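Local coordinates for protein probable adenylyl-sulfate kinase (Synechocystis sp., PDB 5CB8) that catalyses the ATP-dependent 3'-phosphorylation of adenosine 5'-phosphosulfate to 3'-phosphoadenylyl sulfate, the second step in making sulfite from sulfate, at residues F122-P130 against P163-D174. Sequence-based numbering, arbitrary orientation. Where two conformers were deposited one is given.
Sequences FLEVFVNAP and PPTNPDVECRTD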
loop_
_atom_site.group_PDB
_atom_site.type_symbol
_atom_site.label_atom_id
_atom_site.label_comp_id
_atom_site.label_asym_id
_atom_site.label_seq_id
_atom_site.Cartn_x
_atom_site.Cartn_y
_atom_site.Cartn_z
ATOM N N PHE B 122 -10.322 12.777 5.415
ATOM C CA PHE B 122 -10.925 12.019 4.336
ATOM C C PHE B 122 -12.082 12.841 3.805
ATOM O O PHE B 122 -12.908 13.338 4.583
ATOM C CB PHE B 122 -11.441 10.704 4.925
ATOM C CG PHE B 122 -12.091 9.780 3.932
ATOM C CD1 PHE B 122 -13.411 9.976 3.541
ATOM C CD2 PHE B 122 -11.405 8.677 3.445
ATOM C CE1 PHE B 122 -14.020 9.112 2.648
ATOM C CE2 PHE B 122 -12.007 7.806 2.552
ATOM C CZ PHE B 122 -13.321 8.023 2.159
ATOM N N LEU B 123 -12.134 13.003 2.488
ATOM C CA LEU B 123 -13.216 13.734 1.839
ATOM C C LEU B 123 -13.921 12.798 0.874
ATOM O O LEU B 123 -13.308 12.322 -0.088
ATOM C CB LEU B 123 -12.663 14.921 1.047
ATOM C CG LEU B 123 -12.179 16.143 1.810
ATOM C CD1 LEU B 123 -11.931 17.306 0.847
ATOM C CD2 LEU B 123 -13.222 16.503 2.854
ATOM N N GLU B 124 -15.203 12.538 1.117
ATOM C CA GLU B 124 -15.981 11.672 0.234
ATOM C C GLU B 124 -16.583 12.511 -0.891
ATOM O O GLU B 124 -17.366 13.431 -0.645
ATOM C CB GLU B 124 -17.102 10.969 1.012
ATOM C CG GLU B 124 -17.930 9.979 0.180
ATOM C CD GLU B 124 -19.060 9.348 0.983
ATOM O OE1 GLU B 124 -19.731 10.066 1.756
ATOM O OE2 GLU B 124 -19.290 8.130 0.841
ATOM N N VAL B 125 -16.219 12.191 -2.126
ATOM C CA VAL B 125 -16.730 12.920 -3.273
ATOM C C VAL B 125 -17.660 11.988 -4.050
ATOM O O VAL B 125 -17.218 10.967 -4.576
ATOM C CB VAL B 125 -15.572 13.402 -4.173
ATOM C CG1 VAL B 125 -16.107 14.190 -5.366
ATOM C CG2 VAL B 125 -14.591 14.266 -3.367
ATOM N N PHE B 126 -18.950 12.322 -4.091
ATOM C CA PHE B 126 -19.931 11.531 -4.838
ATOM C C PHE B 126 -19.939 12.007 -6.291
ATOM O O PHE B 126 -20.463 13.077 -6.599
ATOM C CB PHE B 126 -21.325 11.716 -4.216
ATOM C CG PHE B 126 -22.418 10.896 -4.864
ATOM C CD1 PHE B 126 -22.120 9.848 -5.729
ATOM C CD2 PHE B 126 -23.751 11.183 -4.598
ATOM C CE1 PHE B 126 -23.130 9.102 -6.321
ATOM C CE2 PHE B 126 -24.769 10.439 -5.180
ATOM C CZ PHE B 126 -24.452 9.394 -6.048
ATOM N N VAL B 127 -19.329 11.225 -7.175
ATOM C CA VAL B 127 -19.402 11.493 -8.600
ATOM C C VAL B 127 -20.693 10.866 -9.094
ATOM O O VAL B 127 -20.766 9.645 -9.316
ATOM C CB VAL B 127 -18.184 10.922 -9.334
ATOM C CG1 VAL B 127 -18.229 11.320 -10.805
ATOM C CG2 VAL B 127 -16.903 11.450 -8.689
ATOM N N ASN B 128 -21.713 11.713 -9.247
ATOM C CA ASN B 128 -23.086 11.266 -9.435
ATOM C C ASN B 128 -23.572 11.504 -10.859
ATOM O O ASN B 128 -23.919 12.632 -11.219
ATOM C CB ASN B 128 -23.979 12.022 -8.436
ATOM C CG ASN B 128 -25.448 11.621 -8.509
ATOM O OD1 ASN B 128 -25.830 10.675 -9.206
ATOM N ND2 ASN B 128 -26.280 12.334 -7.751
ATOM N N ALA B 129 -23.592 10.446 -11.667
ATOM C CA ALA B 129 -24.211 10.489 -12.992
ATOM C C ALA B 129 -25.358 9.487 -13.027
ATOM O O ALA B 129 -25.264 8.426 -12.417
ATOM C CB ALA B 129 -23.183 10.156 -14.067
ATOM N N PRO B 130 -26.443 9.809 -13.748
ATOM C CA PRO B 130 -27.567 8.867 -13.810
ATOM C C PRO B 130 -27.135 7.563 -14.468
ATOM O O PRO B 130 -26.281 7.592 -15.364
ATOM C CB PRO B 130 -28.572 9.583 -14.709
ATOM C CG PRO B 130 -28.242 11.047 -14.555
ATOM C CD PRO B 130 -26.744 11.077 -14.435
ATOM N N PRO B 163 -25.498 4.938 -2.894
ATOM C CA PRO B 163 -25.005 6.312 -3.043
ATOM C C PRO B 163 -24.738 6.979 -1.700
ATOM O O PRO B 163 -25.479 6.748 -0.743
ATOM C CB PRO B 163 -26.164 7.020 -3.755
ATOM C CG PRO B 163 -27.376 6.237 -3.373
ATOM C CD PRO B 163 -26.919 4.806 -3.271
ATOM N N PRO B 164 -23.672 7.786 -1.622
ATOM C CA PRO B 164 -23.402 8.560 -0.410
ATOM C C PRO B 164 -24.625 9.381 -0.005
ATOM O O PRO B 164 -25.278 9.975 -0.861
ATOM C CB PRO B 164 -22.275 9.494 -0.856
ATOM C CG PRO B 164 -21.517 8.676 -1.835
ATOM C CD PRO B 164 -22.586 7.921 -2.612
ATOM N N THR B 165 -24.946 9.391 1.281
ATOM C CA THR B 165 -26.077 10.179 1.753
ATOM C C THR B 165 -25.602 11.529 2.278
ATOM O O THR B 165 -26.375 12.490 2.343
ATOM C CB THR B 165 -26.847 9.446 2.856
ATOM O OG1 THR B 165 -25.927 9.012 3.868
ATOM C CG2 THR B 165 -27.583 8.235 2.274
ATOM N N ASN B 166 -24.330 11.599 2.655
ATOM C CA ASN B 166 -23.763 12.847 3.156
ATOM C C ASN B 166 -22.333 13.054 2.680
ATOM O O ASN B 166 -21.426 13.196 3.499
ATOM C CB ASN B 166 -23.784 12.859 4.687
ATOM C CG ASN B 166 -23.469 14.220 5.263
ATOM O OD1 ASN B 166 -23.846 15.250 4.694
ATOM N ND2 ASN B 166 -22.769 14.238 6.396
ATOM N N PRO B 167 -22.121 13.092 1.351
ATOM C CA PRO B 167 -20.748 13.266 0.870
ATOM C C PRO B 167 -20.279 14.675 1.168
ATOM O O PRO B 167 -21.110 15.566 1.383
ATOM C CB PRO B 167 -20.893 13.088 -0.644
ATOM C CG PRO B 167 -22.276 13.604 -0.931
ATOM C CD PRO B 167 -23.107 13.176 0.256
ATOM N N ASP B 168 -18.971 14.884 1.183
ATOM C CA ASP B 168 -18.441 16.218 1.438
ATOM C C ASP B 168 -18.556 17.107 0.205
ATOM O O ASP B 168 -18.699 18.324 0.311
ATOM C CB ASP B 168 -16.989 16.106 1.887
ATOM C CG ASP B 168 -16.851 15.303 3.161
ATOM O OD1 ASP B 168 -17.207 15.836 4.227
ATOM O OD2 ASP B 168 -16.419 14.137 3.087
ATOM N N VAL B 169 -18.481 16.484 -0.967
ATOM C CA VAL B 169 -18.669 17.179 -2.239
ATOM C C VAL B 169 -19.465 16.251 -3.142
ATOM O O VAL B 169 -19.253 15.033 -3.124
ATOM C CB VAL B 169 -17.307 17.512 -2.916
ATOM C CG1 VAL B 169 -17.511 18.191 -4.276
ATOM C CG2 VAL B 169 -16.457 18.401 -2.013
ATOM N N GLU B 170 -20.394 16.807 -3.917
ATOM C CA GLU B 170 -21.097 16.010 -4.921
ATOM C C GLU B 170 -20.909 16.650 -6.287
ATOM O O GLU B 170 -21.050 17.864 -6.429
ATOM C CB GLU B 170 -22.590 15.890 -4.594
ATOM C CG GLU B 170 -23.387 15.034 -5.595
ATOM C CD GLU B 170 -24.773 14.685 -5.073
ATOM O OE1 GLU B 170 -25.647 14.314 -5.883
ATOM O OE2 GLU B 170 -24.982 14.773 -3.842
ATOM N N CYS B 171 -20.584 15.830 -7.283
ATOM C CA CYS B 171 -20.383 16.311 -8.644
ATOM C C CYS B 171 -21.401 15.625 -9.543
ATOM O O CYS B 171 -21.308 14.416 -9.788
ATOM C CB CYS B 171 -18.962 15.985 -9.113
ATOM S SG CYS B 171 -17.654 16.678 -8.057
ATOM N N ARG B 172 -22.397 16.379 -9.999
ATOM C CA ARG B 172 -23.404 15.816 -10.888
ATOM C C ARG B 172 -22.920 16.011 -12.315
ATOM O O ARG B 172 -23.225 17.020 -12.957
ATOM C CB ARG B 172 -24.776 16.460 -10.631
ATOM C CG ARG B 172 -25.251 16.138 -9.213
ATOM C CD ARG B 172 -26.646 16.644 -8.860
ATOM N NE ARG B 172 -27.008 16.110 -7.543
ATOM C CZ ARG B 172 -28.163 16.314 -6.921
ATOM N NH1 ARG B 172 -29.105 17.056 -7.482
ATOM N NH2 ARG B 172 -28.370 15.769 -5.728
ATOM N N THR B 173 -22.153 15.035 -12.803
ATOM C CA THR B 173 -21.343 15.233 -14.006
ATOM C C THR B 173 -22.144 15.400 -15.286
ATOM O O THR B 173 -21.600 15.867 -16.285
ATOM C CB THR B 173 -20.303 14.114 -14.180
ATOM O OG1 THR B 173 -20.968 12.850 -14.119
ATOM C CG2 THR B 173 -19.280 14.179 -13.063
ATOM N N ASP B 174 -23.426 15.031 -15.260
ATOM C CA ASP B 174 -24.305 15.242 -16.407
ATOM C C ASP B 174 -24.852 16.665 -16.443
ATOM O O ASP B 174 -25.446 17.093 -17.444
ATOM C CB ASP B 174 -25.468 14.250 -16.379
ATOM C CG ASP B 174 -26.222 14.265 -15.060
ATOM O OD1 ASP B 174 -25.580 14.320 -13.982
ATOM O OD2 ASP B 174 -27.466 14.194 -15.101
HETATM O O HOH W 1 -22.202 9.721 2.876
#
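Phe126 lies with its ring between Pro164, whose CD sits 3.7 Å from the ring centroid in a CH-pi contact over one face, and CB of Asn128 over the opposite face. The Phe126 side chain leaves the sheet on the same face as Glu170; its CG is anti to the backbone N (chi1 -177°), and the ring runs alongside the Glu170 chain, the ring and carboxylate planes 45° apart. Phe126 CZ meets Pro163 CB at 3.7 Å. Glu170 OE1 gathers three donors: Asn128 ND2 reaches it at 2.8 Å, nearly in the amide's own plane, while Arg172 grips it side-on in a salt bridge through NE and NH2 from above the carboxylate plane. The amide and guanidinium planes are almost perpendicular. Strand 169-171, which carries Glu170, runs parallel to strand 122-127 and forms an edge of the five-stranded parallel sheet, order 2-3-1-4-5, of this P-loop kinase fold. The ladder includes Phe126 N to Val169 O (2.9 Å) and Cys171 N to Phe126 O (2.8 Å). On the other face, Val125 CG1 packs against Cys171 SG, and Val127 CG1 against Thr173 CG2, close to helix 38-50 and Lys38 of the probable ATP site. Thr173 OG1 hydrogen-bonds to Ala36 O in the P-loop. At the start of the pairing, Asp168 OD2 accepts a hydrogen bond from Glu124 N at 2.8 Å through its anti lone pair, and Glu124 O accepts from both Asp168 N and Val169 N. The extended Glu124 side chain crosses Pro164, with OE2 3.5 Å from CG of that proline and salt-bridged to Arg112; a water joins Glu124 OE1 to Asn166 N.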